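Local coordinates for protein uracil-DNA glycosylase (Epstein-Barr virus, PDB 6LYJ) that belongs to the uracil-DNA glycosylase superfamily, whose alpha/beta fold is built round a central parallel sheet flanked by helices, at residues L88-Y93 against G191-D196; D138-Q143 against N234-A239; F170-I175 against A198-S203; L238-L243 against G249-R254. All coordinates share one frame; numbering follows the deposited sequence.

Contact 1: residues L88-Y93 against G191-D196; sequences LGQDPY and GAKAGD
Leu88, the last residue but one of strand 85-89, packs against the short helix 191-195, with its CA 6.1 Å from that of Ala194; beyond Gly89 the chain leaves the sheet as a loop and draws away from the helix. Two small patches make up the contact, one apolar and one between longer, polar-ended side chains. In the first, the CB of Leu88 faces the CB of Ala194 at 4.1 Å, and Leu189 of the adjoining strand 186-190 packs against both side chains. In the second, the amide of Gln90 lies against the aliphatic base of Lys193, the two side chains crossing at about a right angle. Gln90 NE2 comes to 3.7 Å from Lys193 CG and 3.8 Å from Lys193 CB, so it meets methylene groups here. An extended chain beyond CG (chi2 175°) carries the Gln90 amide this far, whereas Lys193 bends at its second and third torsions and takes its ammonium away. Gln90 also looks to the chain of another protein in the assembly, where a backbone group hydrogen-bonds its OE1. Gly89 to Tyr93 carry the Gly-Gln-Asp-Pro-Tyr signature of the uracil-DNA glycosylase family; only its start, through Gln90, meets the helix, and the rest runs away from it, at the carboxyl-terminal ends of the two inner strands of the parallel sheet.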
loop_
_atom_site.group_PDB
_atom_site.type_symbol
_atom_site.label_atom_id
_atom_site.label_comp_id
_atom_site.label_asym_id
_atom_site.label_seq_id
_atom_site.Cartn_x
_atom_site.Cartn_y
_atom_site.Cartn_z
ATOM N N LEU A 88 6.315 3.274 4.610
ATOM C CA LEU A 88 4.973 3.839 4.691
ATOM C C LEU A 88 4.020 3.149 3.724
ATOM O O LEU A 88 4.312 3.030 2.529
ATOM C CB LEU A 88 4.987 5.339 4.391
ATOM C CG LEU A 88 5.739 6.244 5.365
ATOM C CD1 LEU A 88 5.338 7.691 5.144
ATOM C CD2 LEU A 88 5.470 5.820 6.804
ATOM N N GLY A 89 2.862 2.742 4.243
ATOM C CA GLY A 89 1.731 2.347 3.441
ATOM C C GLY A 89 0.639 3.403 3.519
ATOM O O GLY A 89 0.786 4.443 4.157
ATOM N N GLN A 90 -0.478 3.107 2.853
ATOM C CA GLN A 90 -1.616 4.020 2.862
ATOM C C GLN A 90 -2.619 3.581 3.923
ATOM O O GLN A 90 -2.484 3.948 5.095
ATOM C CB GLN A 90 -2.274 4.097 1.476
ATOM C CG GLN A 90 -1.386 4.745 0.415
ATOM C CD GLN A 90 -1.980 4.707 -0.987
ATOM O OE1 GLN A 90 -3.182 4.512 -1.168
ATOM N NE2 GLN A 90 -1.128 4.893 -1.989
ATOM N N ASP A 91 -3.623 2.798 3.543
ATOM C CA ASP A 91 -4.538 2.296 4.561
ATOM C C ASP A 91 -4.524 0.766 4.589
ATOM O O ASP A 91 -3.946 0.142 3.690
ATOM C CB ASP A 91 -5.939 2.875 4.321
ATOM C CG ASP A 91 -6.607 2.330 3.073
ATOM O OD1 ASP A 91 -5.902 1.848 2.158
ATOM O OD2 ASP A 91 -7.855 2.404 3.009
ATOM N N PRO A 92 -5.085 0.125 5.616
ATOM C CA PRO A 92 -5.003 -1.337 5.698
ATOM C C PRO A 92 -5.813 -2.014 4.604
ATOM O O PRO A 92 -6.702 -1.424 3.988
ATOM C CB PRO A 92 -5.568 -1.655 7.089
ATOM C CG PRO A 92 -5.468 -0.368 7.852
ATOM C CD PRO A 92 -5.711 0.695 6.822
ATOM N N TYR A 93 -5.473 -3.276 4.352
ATOM C CA TYR A 93 -6.300 -4.102 3.487
ATOM C C TYR A 93 -7.719 -4.162 4.042
ATOM O O TYR A 93 -7.922 -4.180 5.259
ATOM C CB TYR A 93 -5.713 -5.507 3.380
ATOM C CG TYR A 93 -4.322 -5.540 2.797
ATOM C CD1 TYR A 93 -4.114 -5.348 1.439
ATOM C CD2 TYR A 93 -3.216 -5.763 3.607
ATOM C CE1 TYR A 93 -2.847 -5.375 0.904
ATOM C CE2 TYR A 93 -1.942 -5.794 3.082
ATOM C CZ TYR A 93 -1.764 -5.596 1.731
ATOM O OH TYR A 93 -0.496 -5.622 1.204
ATOM N N GLY A 191 5.643 5.821 -4.187
ATOM C CA GLY A 191 4.458 6.422 -4.763
ATOM C C GLY A 191 4.224 7.846 -4.283
ATOM O O GLY A 191 4.915 8.370 -3.406
ATOM N N ALA A 192 3.207 8.480 -4.874
ATOM C CA ALA A 192 2.957 9.897 -4.618
ATOM C C ALA A 192 2.470 10.132 -3.192
ATOM O O ALA A 192 2.900 11.089 -2.534
ATOM C CB ALA A 192 1.948 10.450 -5.630
ATOM N N LYS A 193 1.547 9.295 -2.708
ATOM C CA LYS A 193 0.988 9.510 -1.377
ATOM C C LYS A 193 2.078 9.455 -0.315
ATOM O O LYS A 193 2.223 10.381 0.491
ATOM C CB LYS A 193 -0.097 8.471 -1.086
ATOM C CG LYS A 193 -1.303 8.563 -2.004
ATOM C CD LYS A 193 -1.958 9.934 -1.931
ATOM C CE LYS A 193 -3.026 9.975 -0.853
ATOM N NZ LYS A 193 -4.012 11.062 -1.115
ATOM N N ALA A 194 2.865 8.376 -0.307
ATOM C CA ALA A 194 3.961 8.279 0.650
ATOM C C ALA A 194 4.989 9.375 0.410
ATOM O O ALA A 194 5.540 9.939 1.362
ATOM C CB ALA A 194 4.613 6.901 0.574
ATOM N N GLY A 195 5.246 9.703 -0.860
ATOM C CA GLY A 195 6.213 10.743 -1.171
ATOM C C GLY A 195 5.838 12.088 -0.585
ATOM O O GLY A 195 6.713 12.903 -0.282
ATOM N N ASP A 196 4.538 12.334 -0.406
ATOM C CA ASP A 196 4.104 13.598 0.183
ATOM C C ASP A 196 4.593 13.766 1.618
ATOM O O ASP A 196 4.595 14.890 2.130
ATOM C CB ASP A 196 2.580 13.708 0.147
ATOM C CG ASP A 196 2.095 15.130 0.386
ATOM O OD1 ASP A 196 2.676 16.061 -0.212
ATOM O OD2 ASP A 196 1.145 15.320 1.177
#

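Contact 2: residues D138-Q143 against N234-A239; sequences DAWASQ and NHFVLA
Helices 138-142 and 235-245 are well separated where Trp140 and Phe236 meet, the CA atoms of these two residues lying 11.7 Å apart, and two aromatic side chains span the gap. Each leaves its helix toward the other. Trp140 CH2, on the outer side of the six-membered ring, approaches Phe236 CE1 to 4.3 Å. The rings are oblique, their planes at 52° and the centroids of the phenyl and the six-membered indole ring 6.0 Å apart. In Trp140 CD1 almost eclipses CA (chi2 4°), which swings the benzo half of the indole outward, away from its own backbone and toward the phenyl ring. The contact itself is wholly apolar and small. The one polar atom of the indole, NE1, is satisfied by the carbonyl oxygen of Trp253, whose own ring meets both Trp140 and Phe236 edge-to-face and so completes an aromatic cluster of three. Gln143, just past the end of its helix, adds a second tie to the same tail of the chain through OE1 and the backbone N of Asp252. Leu122 of helix 113-125 packs against both rings, while Met188 and Trp190 of strand 186-190 lie against Phe236; the cluster thus lies among three helices, the carboxyl-terminal tail and one face of the parallel sheet.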
loop_
_atom_site.group_PDB
_atom_site.type_symbol
_atom_site.label_atom_id
_atom_site.label_comp_id
_atom_site.label_asym_id
_atom_site.label_seq_id
_atom_site.Cartn_x
_atom_site.Cartn_y
_atom_site.Cartn_z
ATOM N N ASP A 138 6.802 -10.049 10.022
ATOM C CA ASP A 138 7.078 -9.904 11.450
ATOM C C ASP A 138 8.573 -9.807 11.740
ATOM O O ASP A 138 8.986 -9.031 12.606
ATOM C CB ASP A 138 6.476 -11.071 12.238
ATOM C CG ASP A 138 4.970 -11.175 12.084
ATOM O OD1 ASP A 138 4.411 -10.525 11.177
ATOM O OD2 ASP A 138 4.340 -11.874 12.901
ATOM N N ALA A 139 9.396 -10.603 11.051
ATOM C CA ALA A 139 10.834 -10.602 11.324
ATOM C C ALA A 139 11.475 -9.256 10.986
ATOM O O ALA A 139 12.365 -8.777 11.712
ATOM C CB ALA A 139 11.513 -11.736 10.554
ATOM N N TRP A 140 11.003 -8.606 9.916
ATOM C CA TRP A 140 11.436 -7.240 9.644
ATOM C C TRP A 140 11.076 -6.320 10.797
ATOM O O TRP A 140 11.917 -5.550 11.279
ATOM C CB TRP A 140 10.782 -6.702 8.372
ATOM C CG TRP A 140 11.127 -7.375 7.099
ATOM C CD1 TRP A 140 11.903 -8.482 6.931
ATOM C CD2 TRP A 140 10.712 -6.968 5.789
ATOM N NE1 TRP A 140 11.988 -8.798 5.594
ATOM C CE2 TRP A 140 11.265 -7.881 4.875
ATOM C CE3 TRP A 140 9.921 -5.916 5.303
ATOM C CZ2 TRP A 140 11.055 -7.781 3.499
ATOM C CZ3 TRP A 140 9.712 -5.817 3.933
ATOM C CH2 TRP A 140 10.280 -6.746 3.048
ATOM N N ALA A 141 9.818 -6.381 11.251
ATOM C CA ALA A 141 9.388 -5.495 12.325
ATOM C C ALA A 141 10.203 -5.731 13.588
ATOM O O ALA A 141 10.603 -4.778 14.268
ATOM C CB ALA A 141 7.897 -5.692 12.598
ATOM N N SER A 142 10.483 -6.998 13.903
ATOM C CA SER A 142 11.273 -7.315 15.083
ATOM C C SER A 142 12.697 -6.798 14.961
ATOM O O SER A 142 13.334 -6.540 15.985
ATOM C CB SER A 142 11.277 -8.824 15.351
ATOM O OG SER A 142 9.974 -9.299 15.648
ATOM N N GLN A 143 13.201 -6.613 13.737
ATOM C CA GLN A 143 14.548 -6.077 13.569
ATOM C C GLN A 143 14.584 -4.552 13.493
ATOM O O GLN A 143 15.634 -3.985 13.169
ATOM C CB GLN A 143 15.211 -6.663 12.321
ATOM C CG GLN A 143 15.463 -8.153 12.384
ATOM C CD GLN A 143 16.094 -8.667 11.108
ATOM O OE1 GLN A 143 17.256 -8.372 10.819
ATOM N NE2 GLN A 143 15.333 -9.429 10.332
ATOM N N ASN A 234 16.728 -0.328 -5.637
ATOM C CA ASN A 234 17.877 -0.689 -4.805
ATOM C C ASN A 234 17.717 -0.219 -3.360
ATOM O O ASN A 234 18.709 -0.104 -2.633
ATOM C CB ASN A 234 19.180 -0.137 -5.405
ATOM C CG ASN A 234 20.366 -1.057 -5.188
ATOM O OD1 ASN A 234 20.230 -2.279 -5.205
ATOM N ND2 ASN A 234 21.540 -0.469 -4.989
ATOM N N HIS A 235 16.477 0.008 -2.910
ATOM C CA HIS A 235 16.263 0.674 -1.628
ATOM C C HIS A 235 16.732 -0.168 -0.443
ATOM O O HIS A 235 17.198 0.387 0.558
ATOM C CB HIS A 235 14.781 1.015 -1.459
ATOM C CG HIS A 235 14.352 2.259 -2.177
ATOM N ND1 HIS A 235 13.094 2.801 -2.030
ATOM C CD2 HIS A 235 15.009 3.061 -3.047
ATOM C CE1 HIS A 235 12.994 3.888 -2.775
ATOM N NE2 HIS A 235 14.142 4.067 -3.405
ATOM N N PHE A 236 16.616 -1.493 -0.521
ATOM C CA PHE A 236 16.992 -2.320 0.621
ATOM C C PHE A 236 18.510 -2.428 0.761
ATOM O O PHE A 236 19.042 -2.409 1.885
ATOM C CB PHE A 236 16.345 -3.699 0.484
ATOM C CG PHE A 236 14.844 -3.645 0.434
ATOM C CD1 PHE A 236 14.100 -3.570 1.599
ATOM C CD2 PHE A 236 14.179 -3.639 -0.782
ATOM C CE1 PHE A 236 12.721 -3.506 1.554
ATOM C CE2 PHE A 236 12.798 -3.573 -0.836
ATOM C CZ PHE A 236 12.069 -3.507 0.333
ATOM N N VAL A 237 19.216 -2.434 -0.369
ATOM C CA VAL A 237 20.673 -2.374 -0.342
ATOM C C VAL A 237 21.135 -1.019 0.179
ATOM O O VAL A 237 22.015 -0.940 1.041
ATOM C CB VAL A 237 21.246 -2.671 -1.740
ATOM C CG1 VAL A 237 22.756 -2.447 -1.763
ATOM C CG2 VAL A 237 20.897 -4.090 -2.170
ATOM N N LEU A 238 20.585 0.068 -0.375
ATOM C CA LEU A 238 20.980 1.399 0.076
ATOM C C LEU A 238 20.698 1.572 1.563
ATOM O O LEU A 238 21.486 2.192 2.289
ATOM C CB LEU A 238 20.255 2.467 -0.743
ATOM C CG LEU A 238 20.614 2.507 -2.230
ATOM C CD1 LEU A 238 19.680 3.451 -2.981
ATOM C CD2 LEU A 238 22.074 2.906 -2.426
ATOM N N ALA A 239 19.576 1.023 2.033
ATOM C CA ALA A 239 19.227 1.106 3.445
ATOM C C ALA A 239 20.277 0.420 4.307
ATOM O O ALA A 239 20.752 0.990 5.300
ATOM C CB ALA A 239 17.848 0.496 3.682
#

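Contact 3: residues F170-I175 against A198-S203; sequences FTDHVI and ASLINS
Ile175 and Leu200 join two consecutive connections of the parallel sheet: helix 167-181, which links strand 145-149 to strand 186-190, and the segment 198-203, which leads on to strand 207-211. Their CA atoms are 6.8 Å apart. The CG2 methyl of Ile175 does the touching, at 4.0 Å from Leu200 CB and 3.9 Å from Ile201 CG1. Because that methyl lies anti to the backbone N of Ile175, it faces the second connection, where it meets two successive residues. The side chains of Ile175 and Leu200 cross at about a right angle, whereas those of Ile175 and Ile201 meet at a slant. This is the packing of neighbouring beta-alpha-beta crossovers on one face of a sheet: Ile175 also rests on Leu148 of strand 145-149, and Ile201 on Phe187 and Leu189 of strand 186-190. One turn earlier on the helix, Asp172 meets the other end of Leu200. Leu200 CD1 is 3.6 Å from Asp172 OD1 and 3.8 Å from the Asp172 carbonyl O, so a single methyl sits against both the carboxylate and the backbone. The charge of Asp172 is met by a salt bridge from OD1 to Lys197 NZ, just before segment 198-203, while its carbonyl accepts from Ser176 OG. Leu200 packs on Ser176 as well, and the backbone N of Asn202 is hydrogen-bonded to Ser179 OG, one turn further along helix 167-181.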
loop_
_atom_site.group_PDB
_atom_site.type_symbol
_atom_site.label_atom_id
_atom_site.label_comp_id
_atom_site.label_asym_id
_atom_site.label_seq_id
_atom_site.Cartn_x
_atom_site.Cartn_y
_atom_site.Cartn_z
ATOM N N PHE A 170 -2.284 11.806 13.253
ATOM C CA PHE A 170 -1.505 11.024 14.208
ATOM C C PHE A 170 -0.262 10.439 13.550
ATOM O O PHE A 170 0.841 10.531 14.101
ATOM C CB PHE A 170 -2.365 9.918 14.822
ATOM C CG PHE A 170 -1.584 8.953 15.678
ATOM C CD1 PHE A 170 -0.966 9.388 16.841
ATOM C CD2 PHE A 170 -1.468 7.618 15.323
ATOM C CE1 PHE A 170 -0.235 8.509 17.634
ATOM C CE2 PHE A 170 -0.744 6.730 16.116
ATOM C CZ PHE A 170 -0.129 7.179 17.271
ATOM N N THR A 171 -0.419 9.813 12.379
ATOM C CA THR A 171 0.735 9.184 11.743
ATOM C C THR A 171 1.720 10.218 11.201
ATOM O O THR A 171 2.933 9.969 11.214
ATOM C CB THR A 171 0.288 8.214 10.642
ATOM O OG1 THR A 171 -0.577 8.875 9.710
ATOM C CG2 THR A 171 -0.437 7.021 11.255
ATOM N N ASP A 172 1.238 11.379 10.737
ATOM C CA ASP A 172 2.136 12.489 10.433
ATOM C C ASP A 172 2.985 12.846 11.645
ATOM O O ASP A 172 4.205 13.036 11.537
ATOM C CB ASP A 172 1.336 13.714 9.982
ATOM C CG ASP A 172 0.946 13.667 8.512
ATOM O OD1 ASP A 172 1.302 12.698 7.810
ATOM O OD2 ASP A 172 0.274 14.619 8.065
ATOM N N HIS A 173 2.343 12.974 12.811
ATOM C CA HIS A 173 3.089 13.336 14.010
ATOM C C HIS A 173 4.102 12.250 14.363
ATOM O O HIS A 173 5.236 12.552 14.756
ATOM C CB HIS A 173 2.121 13.591 15.167
ATOM C CG HIS A 173 2.783 14.050 16.431
ATOM N ND1 HIS A 173 3.321 15.311 16.575
ATOM C CD2 HIS A 173 2.967 13.426 17.618
ATOM C CE1 HIS A 173 3.821 15.437 17.792
ATOM N NE2 HIS A 173 3.617 14.308 18.444
ATOM N N VAL A 174 3.706 10.980 14.224
ATOM C CA VAL A 174 4.623 9.867 14.467
ATOM C C VAL A 174 5.845 9.964 13.557
ATOM O O VAL A 174 6.984 9.774 13.998
ATOM C CB VAL A 174 3.899 8.521 14.286
ATOM C CG1 VAL A 174 4.910 7.382 14.228
ATOM C CG2 VAL A 174 2.909 8.293 15.419
ATOM N N ILE A 175 5.624 10.239 12.269
ATOM C CA ILE A 175 6.742 10.367 11.331
ATOM C C ILE A 175 7.662 11.505 11.758
ATOM O O ILE A 175 8.897 11.368 11.774
ATOM C CB ILE A 175 6.218 10.564 9.896
ATOM C CG1 ILE A 175 5.484 9.304 9.422
ATOM C CG2 ILE A 175 7.359 10.927 8.942
ATOM C CD1 ILE A 175 4.652 9.506 8.154
ATOM N N ALA A 198 7.642 13.243 2.682
ATOM C CA ALA A 198 9.073 13.533 2.727
ATOM C C ALA A 198 9.364 14.842 3.451
ATOM O O ALA A 198 10.369 14.956 4.165
ATOM C CB ALA A 198 9.639 13.575 1.306
ATOM N N SER A 199 8.496 15.840 3.280
ATOM C CA SER A 199 8.701 17.140 3.904
ATOM C C SER A 199 8.607 17.091 5.424
ATOM O O SER A 199 8.950 18.081 6.079
ATOM C CB SER A 199 7.691 18.143 3.345
ATOM O OG SER A 199 6.365 17.743 3.649
ATOM N N LEU A 200 8.144 15.978 5.996
ATOM C CA LEU A 200 8.152 15.790 7.440
ATOM C C LEU A 200 9.497 15.313 7.971
ATOM O O LEU A 200 9.717 15.368 9.186
ATOM C CB LEU A 200 7.074 14.779 7.849
ATOM C CG LEU A 200 5.617 15.113 7.526
ATOM C CD1 LEU A 200 4.705 13.948 7.893
ATOM C CD2 LEU A 200 5.195 16.368 8.263
ATOM N N ILE A 201 10.399 14.857 7.105
ATOM C CA ILE A 201 11.596 14.131 7.514
ATOM C C ILE A 201 12.821 15.007 7.296
ATOM O O ILE A 201 12.946 15.676 6.264
ATOM C CB ILE A 201 11.735 12.805 6.741
ATOM C CG1 ILE A 201 10.479 11.944 6.915
ATOM C CG2 ILE A 201 12.980 12.049 7.196
ATOM C CD1 ILE A 201 10.296 10.902 5.827
ATOM N N ASN A 202 13.720 15.008 8.278
ATOM C CA ASN A 202 14.982 15.738 8.192
ATOM C C ASN A 202 15.936 14.924 7.325
ATOM O O ASN A 202 16.595 13.998 7.805
ATOM C CB ASN A 202 15.546 15.979 9.589
ATOM C CG ASN A 202 16.811 16.822 9.585
ATOM O OD1 ASN A 202 17.489 16.958 8.567
ATOM N ND2 ASN A 202 17.135 17.392 10.737
ATOM N N SER A 203 16.029 15.274 6.040
ATOM C CA SER A 203 16.830 14.497 5.102
ATOM C C SER A 203 18.327 14.755 5.225
ATOM O O SER A 203 19.101 14.181 4.450
ATOM C CB SER A 203 16.380 14.774 3.663
ATOM O OG SER A 203 16.480 16.152 3.348
#

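Contact 4: residues L238-L243 against G249-R254; sequences LANNFL and GEIDWR
Asn240 OD1 accepts from the backbone N of Ile251 at 2.8 Å (N-H...O 156°), with the donor tilted 28° from the carbonyl plane. The other end of the same amide donates one N-H to the same residue, ND2 to the carbonyl O of Ile251 at 3.0 Å, in that carbonyl's plane and on a lone pair. One buried side-chain amide therefore reads both backbone groups of one residue. Beside it, Asn240 ND2 and Trp253 NE1 are 3.1 Å apart at the edge of the indole; both are donors, and they do not bond. Glu250 also packs against Asn240, its OE1 3.4 Å from Asn240 CB, while its OE2 forms a salt bridge with Arg244. A turn further on, Leu243 CD1 packs on Ile251 CG1 at 3.8 Å. The tail is braced internally too: Arg254 NE and NH2 grip the two oxygens of Asp252 side-on, and Asp252 OD1 also accepts from Arg254 N in an Asx turn. Because OD1 meets an N-H and ND2 meets a carbonyl oxygen, the two ends of the Asn240 amide can be told apart; it pairs with Ile251 as a backbone partner might, and so ties the tail to helix 235-245.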
loop_
_atom_site.group_PDB
_atom_site.type_symbol
_atom_site.label_atom_id
_atom_site.label_comp_id
_atom_site.label_asym_id
_atom_site.label_seq_id
_atom_site.Cartn_x
_atom_site.Cartn_y
_atom_site.Cartn_z
ATOM N N LEU A 238 20.585 0.068 -0.375
ATOM C CA LEU A 238 20.980 1.399 0.076
ATOM C C LEU A 238 20.698 1.572 1.563
ATOM O O LEU A 238 21.486 2.192 2.289
ATOM C CB LEU A 238 20.255 2.467 -0.743
ATOM C CG LEU A 238 20.614 2.507 -2.230
ATOM C CD1 LEU A 238 19.680 3.451 -2.981
ATOM C CD2 LEU A 238 22.074 2.906 -2.426
ATOM N N ALA A 239 19.576 1.023 2.033
ATOM C CA ALA A 239 19.227 1.106 3.445
ATOM C C ALA A 239 20.277 0.420 4.307
ATOM O O ALA A 239 20.752 0.990 5.300
ATOM C CB ALA A 239 17.848 0.496 3.682
ATOM N N ASN A 240 20.655 -0.817 3.946
ATOM C CA ASN A 240 21.669 -1.496 4.751
ATOM C C ASN A 240 23.033 -0.814 4.652
ATOM O O ASN A 240 23.780 -0.793 5.637
ATOM C CB ASN A 240 21.779 -2.967 4.354
ATOM C CG ASN A 240 20.826 -3.854 5.140
ATOM O OD1 ASN A 240 20.328 -3.459 6.196
ATOM N ND2 ASN A 240 20.583 -5.060 4.639
ATOM N N ASN A 241 23.380 -0.255 3.488
ATOM C CA ASN A 241 24.616 0.521 3.389
ATOM C C ASN A 241 24.598 1.698 4.356
ATOM O O ASN A 241 25.593 1.974 5.038
ATOM C CB ASN A 241 24.837 1.017 1.958
ATOM C CG ASN A 241 25.129 -0.108 0.987
ATOM O OD1 ASN A 241 25.448 -1.227 1.390
ATOM N ND2 ASN A 241 25.045 0.191 -0.304
ATOM N N PHE A 242 23.466 2.400 4.425
ATOM C CA PHE A 242 23.343 3.518 5.352
ATOM C C PHE A 242 23.519 3.045 6.788
ATOM O O PHE A 242 24.296 3.626 7.555
ATOM C CB PHE A 242 21.989 4.203 5.161
ATOM C CG PHE A 242 21.728 5.329 6.119
ATOM C CD1 PHE A 242 22.228 6.599 5.869
ATOM C CD2 PHE A 242 20.954 5.130 7.255
ATOM C CE1 PHE A 242 21.980 7.646 6.744
ATOM C CE2 PHE A 242 20.700 6.173 8.130
ATOM C CZ PHE A 242 21.212 7.433 7.874
ATOM N N LEU A 243 22.826 1.963 7.154
ATOM C CA LEU A 243 22.911 1.467 8.525
ATOM C C LEU A 243 24.344 1.081 8.873
ATOM O O LEU A 243 24.819 1.363 9.980
ATOM C CB LEU A 243 21.960 0.284 8.721
ATOM C CG LEU A 243 20.463 0.587 8.566
ATOM C CD1 LEU A 243 19.618 -0.672 8.756
ATOM C CD2 LEU A 243 20.031 1.679 9.540
ATOM N N GLY A 249 23.337 -2.183 13.273
ATOM C CA GLY A 249 23.199 -3.516 12.710
ATOM C C GLY A 249 22.299 -3.504 11.485
ATOM O O GLY A 249 21.227 -2.896 11.479
ATOM N N GLU A 250 22.740 -4.199 10.438
ATOM C CA GLU A 250 21.959 -4.265 9.211
ATOM C C GLU A 250 20.741 -5.168 9.381
ATOM O O GLU A 250 20.683 -6.035 10.259
ATOM C CB GLU A 250 22.817 -4.777 8.050
ATOM C CG GLU A 250 24.084 -3.974 7.806
ATOM C CD GLU A 250 24.883 -4.479 6.614
ATOM O OE1 GLU A 250 24.272 -4.887 5.604
ATOM O OE2 GLU A 250 26.128 -4.467 6.692
ATOM N N ILE A 251 19.765 -4.963 8.505
ATOM C CA ILE A 251 18.559 -5.780 8.495
ATOM C C ILE A 251 18.849 -7.055 7.715
ATOM O O ILE A 251 19.433 -7.009 6.626
ATOM C CB ILE A 251 17.379 -5.014 7.873
ATOM C CG1 ILE A 251 17.229 -3.614 8.485
ATOM C CG2 ILE A 251 16.088 -5.817 8.010
ATOM C CD1 ILE A 251 16.949 -3.604 9.978
ATOM N N ASP A 252 18.439 -8.194 8.266
ATOM C CA ASP A 252 18.379 -9.438 7.505
ATOM C C ASP A 252 16.982 -9.493 6.894
ATOM O O ASP A 252 15.995 -9.747 7.589
ATOM C CB ASP A 252 18.672 -10.639 8.399
ATOM C CG ASP A 252 18.681 -11.958 7.637
ATOM O OD1 ASP A 252 18.329 -11.980 6.439
ATOM O OD2 ASP A 252 19.045 -12.985 8.245
ATOM N N TRP A 253 16.895 -9.200 5.597
ATOM C CA TRP A 253 15.615 -9.098 4.908
ATOM C C TRP A 253 14.985 -10.452 4.601
ATOM O O TRP A 253 13.874 -10.484 4.061
ATOM C CB TRP A 253 15.784 -8.300 3.608
ATOM C CG TRP A 253 16.231 -6.887 3.835
ATOM C CD1 TRP A 253 17.491 -6.384 3.646
ATOM C CD2 TRP A 253 15.436 -5.799 4.320
ATOM N NE1 TRP A 253 17.521 -5.051 3.971
ATOM C CE2 TRP A 253 16.273 -4.666 4.387
ATOM C CE3 TRP A 253 14.093 -5.669 4.695
ATOM C CZ2 TRP A 253 15.815 -3.422 4.818
ATOM C CZ3 TRP A 253 13.639 -4.429 5.125
ATOM C CH2 TRP A 253 14.498 -3.323 5.179
ATOM N N ARG A 254 15.653 -11.560 4.917
ATOM C CA ARG A 254 15.176 -12.863 4.472
ATOM C C ARG A 254 13.914 -13.268 5.224
ATOM O O ARG A 254 13.747 -12.960 6.408
ATOM C CB ARG A 254 16.263 -13.924 4.645
ATOM C CG ARG A 254 17.423 -13.762 3.674
ATOM C CD ARG A 254 18.528 -14.767 3.949
ATOM N NE ARG A 254 19.028 -14.641 5.313
ATOM C CZ ARG A 254 19.776 -15.552 5.924
ATOM N NH1 ARG A 254 20.131 -16.663 5.287
ATOM N NH2 ARG A 254 20.179 -15.347 7.172
#

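Contacts 2 and 4 share helix 235-245 and sit side by side, their centres about 6 Å apart, with Trp253 in the aromatic cluster of one and beside the Asn240 amide of the other. Contacts 1 and 3 meet on another part of the sheet, where Leu88 CD1 packs against Ile175 CD1 at 3.6 Å. The closest of the four to the chain centre is contact 1, yet its Gln90 reaches another protein chain; contact 4 is the most distant, though its amide is buried. Contact 2 is purely aromatic, contact 3 aliphatic with a charged margin, and contact 4 alone is joined by hydrogen bonds between its segments, one of which has no regular secondary structure.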